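Local coordinates for putative methyl-accepting chemotaxis signal transduction protein (Campylobacter jejuni subsp. jejuni serotype O:2, PDB 4XMR) that binds isoleucine in its tandem PAS sensory domain and probably relays such amino-acid signals across the membrane to direct chemotaxis, at residues B[77-85]-B[154-162]; B[119-128]-B[140-148]. All blocks are in the same frame, centred on the assembly; numbering follows the deposited sequence.

Contact 1. Residues B[77-85]-B[154-162]. With ILE (isoleucine), chain E.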
# COMPACT_ATOMS: atom_id res chain seq x y z
N ASN B 77 8.13 7.24 -6.32
CA ASN B 77 8.94 6.49 -7.28
C ASN B 77 8.14 6.11 -8.54
O ASN B 77 8.21 4.99 -9.02
CB ASN B 77 9.59 5.25 -6.64
CG ASN B 77 10.67 4.65 -7.51
OD1 ASN B 77 11.36 5.36 -8.24
ND2 ASN B 77 10.80 3.33 -7.47
N ALA B 78 7.37 7.06 -9.06
CA ALA B 78 6.65 6.83 -10.32
C ALA B 78 7.65 6.73 -11.48
O ALA B 78 8.77 7.24 -11.40
CB ALA B 78 5.65 7.96 -10.58
N LEU B 79 7.24 6.11 -12.59
CA LEU B 79 8.13 5.99 -13.73
C LEU B 79 8.22 7.30 -14.52
O LEU B 79 9.31 7.77 -14.84
CB LEU B 79 7.69 4.85 -14.64
CG LEU B 79 8.71 4.49 -15.71
CD1 LEU B 79 9.93 3.84 -15.05
CD2 LEU B 79 8.08 3.59 -16.77
N ASN B 80 7.06 7.87 -14.85
CA ASN B 80 6.97 9.13 -15.57
C ASN B 80 5.87 9.95 -14.91
O ASN B 80 4.83 9.40 -14.53
CB ASN B 80 6.53 8.91 -17.02
CG ASN B 80 7.52 8.13 -17.86
OD1 ASN B 80 8.70 8.45 -17.93
ND2 ASN B 80 7.01 7.12 -18.54
N VAL B 81 6.09 11.25 -14.79
CA VAL B 81 5.06 12.18 -14.35
C VAL B 81 5.13 13.35 -15.31
O VAL B 81 6.22 13.88 -15.54
CB VAL B 81 5.27 12.63 -12.89
CG1 VAL B 81 4.23 13.65 -12.49
CG2 VAL B 81 5.23 11.44 -11.95
N TYR B 82 4.00 13.77 -15.88
CA TYR B 82 4.05 14.70 -16.99
C TYR B 82 2.80 15.54 -17.14
O TYR B 82 1.72 15.18 -16.66
CB TYR B 82 4.34 13.96 -18.31
CG TYR B 82 3.51 12.72 -18.53
CD1 TYR B 82 3.95 11.49 -18.02
CD2 TYR B 82 2.32 12.75 -19.25
CE1 TYR B 82 3.21 10.34 -18.22
CE2 TYR B 82 1.58 11.60 -19.46
CZ TYR B 82 2.03 10.40 -18.94
OH TYR B 82 1.28 9.26 -19.17
N LEU B 83 2.96 16.67 -17.83
CA LEU B 83 1.85 17.52 -18.22
C LEU B 83 1.83 17.65 -19.73
O LEU B 83 2.75 18.22 -20.32
CB LEU B 83 1.96 18.89 -17.55
CG LEU B 83 0.80 19.87 -17.83
CD1 LEU B 83 -0.52 19.35 -17.29
CD2 LEU B 83 1.12 21.26 -17.27
N GLY B 84 0.79 17.10 -20.36
CA GLY B 84 0.60 17.24 -21.79
C GLY B 84 -0.17 18.50 -22.15
O GLY B 84 -1.21 18.76 -21.58
N LEU B 85 0.34 19.27 -23.10
CA LEU B 85 -0.29 20.54 -23.50
C LEU B 85 -1.10 20.40 -24.79
O LEU B 85 -0.87 19.49 -25.58
CB LEU B 85 0.77 21.63 -23.66
CG LEU B 85 1.71 21.83 -22.46
CD1 LEU B 85 2.78 22.87 -22.75
CD2 LEU B 85 0.93 22.19 -21.20
N ILE B 154 -5.57 23.72 -18.95
CA ILE B 154 -4.13 23.96 -19.01
C ILE B 154 -3.44 22.80 -19.73
O ILE B 154 -2.51 22.99 -20.51
CB ILE B 154 -3.55 24.12 -17.58
CG1 ILE B 154 -4.18 25.33 -16.89
CG2 ILE B 154 -2.02 24.21 -17.61
CD1 ILE B 154 -4.11 26.61 -17.71
N GLY B 155 -3.91 21.59 -19.47
CA GLY B 155 -3.32 20.43 -20.09
C GLY B 155 -3.81 19.20 -19.38
O GLY B 155 -4.71 19.28 -18.54
N VAL B 156 -3.21 18.07 -19.71
CA VAL B 156 -3.57 16.81 -19.09
C VAL B 156 -2.38 16.26 -18.32
O VAL B 156 -1.30 16.03 -18.88
CB VAL B 156 -4.07 15.78 -20.11
CG1 VAL B 156 -4.33 14.45 -19.43
CG2 VAL B 156 -5.35 16.30 -20.81
N LEU B 157 -2.57 16.08 -17.02
CA LEU B 157 -1.58 15.46 -16.15
C LEU B 157 -1.60 13.95 -16.35
O LEU B 157 -2.69 13.35 -16.40
CB LEU B 157 -1.92 15.77 -14.71
CG LEU B 157 -1.10 15.06 -13.64
CD1 LEU B 157 0.34 15.57 -13.64
CD2 LEU B 157 -1.74 15.26 -12.27
N GLY B 158 -0.43 13.33 -16.43
CA GLY B 158 -0.32 11.89 -16.46
C GLY B 158 0.71 11.38 -15.47
O GLY B 158 1.76 12.01 -15.26
N VAL B 159 0.39 10.25 -14.86
CA VAL B 159 1.27 9.56 -13.93
C VAL B 159 1.38 8.10 -14.38
O VAL B 159 0.35 7.41 -14.45
CB VAL B 159 0.74 9.64 -12.49
CG1 VAL B 159 1.59 8.79 -11.55
CG2 VAL B 159 0.67 11.09 -12.02
N ASP B 160 2.59 7.64 -14.68
CA ASP B 160 2.79 6.26 -15.12
C ASP B 160 3.40 5.45 -13.99
O ASP B 160 4.48 5.79 -13.47
CB ASP B 160 3.76 6.16 -16.31
CG ASP B 160 3.25 6.84 -17.57
OD1 ASP B 160 2.06 7.18 -17.67
OD2 ASP B 160 4.09 7.01 -18.49
N ILE B 161 2.70 4.39 -13.61
CA ILE B 161 3.20 3.44 -12.62
C ILE B 161 3.43 2.10 -13.34
O ILE B 161 2.54 1.62 -14.02
CB ILE B 161 2.18 3.26 -11.46
CG1 ILE B 161 1.74 4.61 -10.86
CG2 ILE B 161 2.73 2.29 -10.41
CD1 ILE B 161 2.86 5.44 -10.25
N PRO B 162 4.63 1.51 -13.20
CA PRO B 162 4.85 0.22 -13.88
C PRO B 162 3.83 -0.82 -13.43
O PRO B 162 3.57 -0.96 -12.23
CB PRO B 162 6.25 -0.19 -13.42
CG PRO B 162 6.92 1.11 -13.08
CD PRO B 162 5.82 1.95 -12.46
N ILE E . 3.38 6.76 -21.09
CA ILE E . 2.96 7.89 -21.90
C ILE E . 2.77 7.40 -23.33
O ILE E . 2.03 7.99 -24.11
CB ILE E . 3.98 9.06 -21.83
CG1 ILE E . 3.36 10.34 -22.40
CG2 ILE E . 5.28 8.71 -22.53
CD1 ILE E . 4.16 11.59 -22.13
OXT ILE E . 3.33 6.37 -23.71

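Contact 2. Residues B[119-128]-B[140-148]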
# COMPACT_ATOMS: atom_id res chain seq x y z
N ALA B 119 -9.13 11.90 -20.59
CA ALA B 119 -9.10 12.84 -19.47
C ALA B 119 -9.92 14.09 -19.78
O ALA B 119 -10.49 14.70 -18.89
CB ALA B 119 -7.67 13.24 -19.16
N LEU B 120 -9.96 14.47 -21.06
CA LEU B 120 -10.70 15.65 -21.50
C LEU B 120 -12.20 15.38 -21.58
O LEU B 120 -13.00 16.32 -21.68
CB LEU B 120 -10.17 16.13 -22.86
CG LEU B 120 -8.72 16.62 -22.89
CD1 LEU B 120 -8.31 16.93 -24.31
CD2 LEU B 120 -8.55 17.84 -22.00
N LYS B 121 -12.59 14.11 -21.54
CA LYS B 121 -13.99 13.74 -21.64
C LYS B 121 -14.63 13.54 -20.28
O LYS B 121 -15.83 13.27 -20.19
CB LYS B 121 -14.15 12.43 -22.42
CG LYS B 121 -13.72 12.51 -23.86
CD LYS B 121 -13.81 11.14 -24.50
CE LYS B 121 -13.39 11.19 -25.95
NZ LYS B 121 -13.43 9.82 -26.53
N THR B 122 -13.83 13.66 -19.22
CA THR B 122 -14.33 13.37 -17.88
C THR B 122 -13.75 14.29 -16.82
O THR B 122 -12.65 14.83 -16.96
CB THR B 122 -14.06 11.90 -17.48
OG1 THR B 122 -14.66 11.65 -16.20
CG2 THR B 122 -12.57 11.62 -17.40
N ASN B 123 -14.52 14.48 -15.75
CA ASN B 123 -14.10 15.20 -14.57
C ASN B 123 -13.18 14.31 -13.75
O ASN B 123 -12.49 14.77 -12.84
CB ASN B 123 -15.31 15.55 -13.72
CG ASN B 123 -15.63 17.03 -13.73
OD1 ASN B 123 -15.10 17.79 -14.55
ND2 ASN B 123 -16.50 17.46 -12.82
N ASP B 124 -13.20 13.03 -14.08
CA ASP B 124 -12.57 12.01 -13.25
C ASP B 124 -11.13 11.75 -13.64
O ASP B 124 -10.66 12.17 -14.70
CB ASP B 124 -13.35 10.70 -13.34
CG ASP B 124 -14.78 10.85 -12.88
OD1 ASP B 124 -15.04 11.68 -11.99
OD2 ASP B 124 -15.66 10.13 -13.42
N ILE B 125 -10.42 11.06 -12.76
CA ILE B 125 -9.17 10.45 -13.13
C ILE B 125 -9.50 9.34 -14.11
O ILE B 125 -10.45 8.58 -13.90
CB ILE B 125 -8.44 9.87 -11.92
CG1 ILE B 125 -8.03 10.99 -10.99
CG2 ILE B 125 -7.22 9.04 -12.35
CD1 ILE B 125 -7.46 10.52 -9.73
N PHE B 126 -8.74 9.27 -15.19
CA PHE B 126 -8.82 8.16 -16.11
C PHE B 126 -7.70 7.18 -15.82
O PHE B 126 -6.55 7.59 -15.64
CB PHE B 126 -8.76 8.64 -17.56
CG PHE B 126 -8.97 7.53 -18.55
CD1 PHE B 126 -10.23 7.00 -18.76
CD2 PHE B 126 -7.90 7.01 -19.26
CE1 PHE B 126 -10.43 5.97 -19.66
CE2 PHE B 126 -8.09 5.98 -20.16
CZ PHE B 126 -9.35 5.46 -20.37
N VAL B 127 -8.04 5.90 -15.77
CA VAL B 127 -7.05 4.86 -15.56
C VAL B 127 -6.98 4.02 -16.83
O VAL B 127 -7.97 3.40 -17.22
CB VAL B 127 -7.44 3.94 -14.39
CG1 VAL B 127 -6.34 2.91 -14.14
CG2 VAL B 127 -7.73 4.76 -13.14
N THR B 128 -5.83 4.01 -17.48
CA THR B 128 -5.68 3.25 -18.71
C THR B 128 -5.49 1.77 -18.42
O THR B 128 -5.00 1.40 -17.35
CB THR B 128 -4.45 3.69 -19.52
OG1 THR B 128 -3.25 3.31 -18.83
CG2 THR B 128 -4.45 5.18 -19.75
N VAL B 140 3.10 0.04 -18.36
CA VAL B 140 2.64 0.97 -17.34
C VAL B 140 1.13 1.06 -17.30
O VAL B 140 0.43 0.78 -18.29
CB VAL B 140 3.20 2.40 -17.54
CG1 VAL B 140 4.72 2.42 -17.43
CG2 VAL B 140 2.76 2.95 -18.89
N ILE B 141 0.63 1.44 -16.13
CA ILE B 141 -0.74 1.90 -16.00
C ILE B 141 -0.65 3.40 -15.80
O ILE B 141 0.15 3.89 -14.98
CB ILE B 141 -1.41 1.28 -14.77
CG1 ILE B 141 -1.56 -0.24 -14.98
CG2 ILE B 141 -2.76 1.95 -14.49
CD1 ILE B 141 -1.77 -1.01 -13.69
N THR B 142 -1.44 4.14 -16.58
CA THR B 142 -1.43 5.60 -16.53
C THR B 142 -2.69 6.13 -15.85
O THR B 142 -3.81 5.69 -16.15
CB THR B 142 -1.32 6.20 -17.94
OG1 THR B 142 -0.06 5.82 -18.51
CG2 THR B 142 -1.40 7.72 -17.90
N TYR B 143 -2.48 7.06 -14.92
CA TYR B 143 -3.55 7.79 -14.27
C TYR B 143 -3.49 9.18 -14.84
O TYR B 143 -2.45 9.83 -14.76
CB TYR B 143 -3.32 7.81 -12.76
CG TYR B 143 -3.23 6.41 -12.19
CD1 TYR B 143 -2.04 5.70 -12.24
CD2 TYR B 143 -4.34 5.78 -11.65
CE1 TYR B 143 -1.95 4.41 -11.77
CE2 TYR B 143 -4.26 4.47 -11.17
CZ TYR B 143 -3.06 3.80 -11.23
OH TYR B 143 -2.93 2.52 -10.75
N SER B 144 -4.57 9.65 -15.45
CA SER B 144 -4.55 10.98 -16.04
C SER B 144 -5.72 11.85 -15.58
O SER B 144 -6.77 11.34 -15.17
CB SER B 144 -4.48 10.93 -17.56
OG SER B 144 -5.62 10.27 -18.10
N LYS B 145 -5.52 13.16 -15.65
CA LYS B 145 -6.52 14.09 -15.20
C LYS B 145 -6.33 15.41 -15.90
O LYS B 145 -5.22 15.95 -15.95
CB LYS B 145 -6.42 14.30 -13.68
CG LYS B 145 -7.53 15.18 -13.13
CD LYS B 145 -8.01 14.68 -11.78
CE LYS B 145 -9.52 14.88 -11.63
NZ LYS B 145 -9.96 16.28 -11.91
N ALA B 146 -7.41 15.95 -16.45
CA ALA B 146 -7.36 17.25 -17.09
C ALA B 146 -7.19 18.29 -16.00
O ALA B 146 -7.88 18.26 -14.98
CB ALA B 146 -8.62 17.51 -17.89
N ILE B 147 -6.27 19.23 -16.22
CA ILE B 147 -6.01 20.28 -15.26
C ILE B 147 -6.63 21.57 -15.75
O ILE B 147 -6.34 22.02 -16.86
CB ILE B 147 -4.50 20.53 -15.09
CG1 ILE B 147 -3.77 19.21 -14.85
CG2 ILE B 147 -4.24 21.52 -13.95
CD1 ILE B 147 -4.28 18.45 -13.65
N TYR B 148 -7.47 22.16 -14.91
CA TYR B 148 -8.10 23.44 -15.22
C TYR B 148 -7.63 24.51 -14.25
O TYR B 148 -7.38 24.23 -13.08
CB TYR B 148 -9.62 23.31 -15.13
CG TYR B 148 -10.18 22.37 -16.16
CD1 TYR B 148 -10.54 22.83 -17.42
CD2 TYR B 148 -10.32 21.02 -15.88
CE1 TYR B 148 -11.04 21.97 -18.37
CE2 TYR B 148 -10.82 20.16 -16.82
CZ TYR B 148 -11.18 20.63 -18.06
OH TYR B 148 -11.67 19.75 -18.99
O HOH W 1 -9.95 14.52 -16.14
O HOH W 2 -12.23 17.25 -18.35
O HOH W 3 -4.90 7.66 -17.99

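Contact 1. Residues B[77-85]-B[154-162]
Tyr82 and Asp160 meet across two central strands of a PAS-like (Cache) antiparallel sheet and help line its isoleucine pocket. The axes of strands 80-84 and 154-162 make an angle of 157°. Tyr82 takes a chi1 of 46°, setting CG between its backbone N and carbonyl carbon, which folds the ring across the neighbouring strand above Gly158. Gly158 CA makes a CH-pi contact 3.9 Å from the Tyr82 ring centroid, while CD1 of the ligand isoleucine covers the opposite face; Trp115 adds an edge-to-face contact. At the ring's edge, Tyr82 OH donates to Asp160 OD1 at 2.7 Å, from the syn side and 25° out of the carboxylate plane. The other oxygen, OD2 of Asp160, accepts from N of the ligand at 2.7 Å. Asp160 OD2 also accepts, by its anti lone pair, from Asn80 ND2 at 2.9 Å, the amide and carboxylate planes being steeply inclined. Asn80 OD1 bonds Gln94 NE2 and ND2 also bonds Asp133 OD2, probably fixing the amide's rotation. Thr142 OG1 also bonds Asp160 OD1, giving both buried carboxylate oxygens two partners; the ligand's ammonium probably favours the ionised acid. On the other sheet face, Val81, Leu83, Leu157 and Val159 turn toward helices 9-48 and 58-76. A classic beta bulge, in which Leu79 and Asn80 both face Asp160, marks the start of the pairing: Leu79 N donates to Asp160 O at 2.9 Å.

Contact 2. Residues B[119-128]-B[140-148]
The beta hairpin of strands 126-132 and 139-149 brings Thr128 against Thr142. Thr128 N donates to Thr142 O, but the return bond ends on a side chain: Thr142 N reaches Thr128 OG1 at 3.0 Å. A chi1 of 69° lodges that hydroxyl between the backbone N and carbonyl carbon of Thr128; Thr128 O meets the methyl Ile141 CG2 instead. Further along, Phe126 and Ser144 form an antiparallel hydrogen-bonded pair, and a water bridges them, donating to Phe126 O and, at 2.7 Å, to Ser144 OG. Ser144 OG also bonds Trp115 O of helix 114-120. Within this chain the hairpin forms one edge of the PAS-like sheet. On the face opposite Phe126 and Ser144, the side chains of Val127 and Tyr143 lie side by side, with Val127 CG2 at 3.8 Å from Tyr143 CD2, and Ile125 CG2 sits at the edge of the Tyr143 ring. Lys145, bent at chi2, chi3 and chi4, crosses Ile125 at about a right angle and passes its CD by Ile125 CG1 at 3.8 Å. Its NZ makes a weak bond to Asn123 O, the salt bridge to Glu44 being stronger. Before the strand, an ST turn holds Asp124 N on Thr122 OG1 at 2.9 Å.

Overall arrangement
From the N terminus, helices 9-48 and 58-76 precede the sheet, and strand 80-84 is its first strand. Contact 1 closes the longer loop, with 68 residues between 77-85 and 154-162. Contact 2 lies wholly within that loop and spans just 11 residues between 119-128 and 140-148. Strands 139-149 and 152-162 follow each other in the chain and are antiparallel neighbours; with contact 1 and contact 2 pairing their outer sides, the order runs 80-84, 152-162, 139-149, 126-132. The contact centres are about 10 Å apart. At the ligand side the probable hydrogen bond from Thr142 OG1, which also bonds Tyr131 OH, to Asp160 OD1, 2.7 Å, joins contact 2 to the isoleucine pocket reached by contact 1.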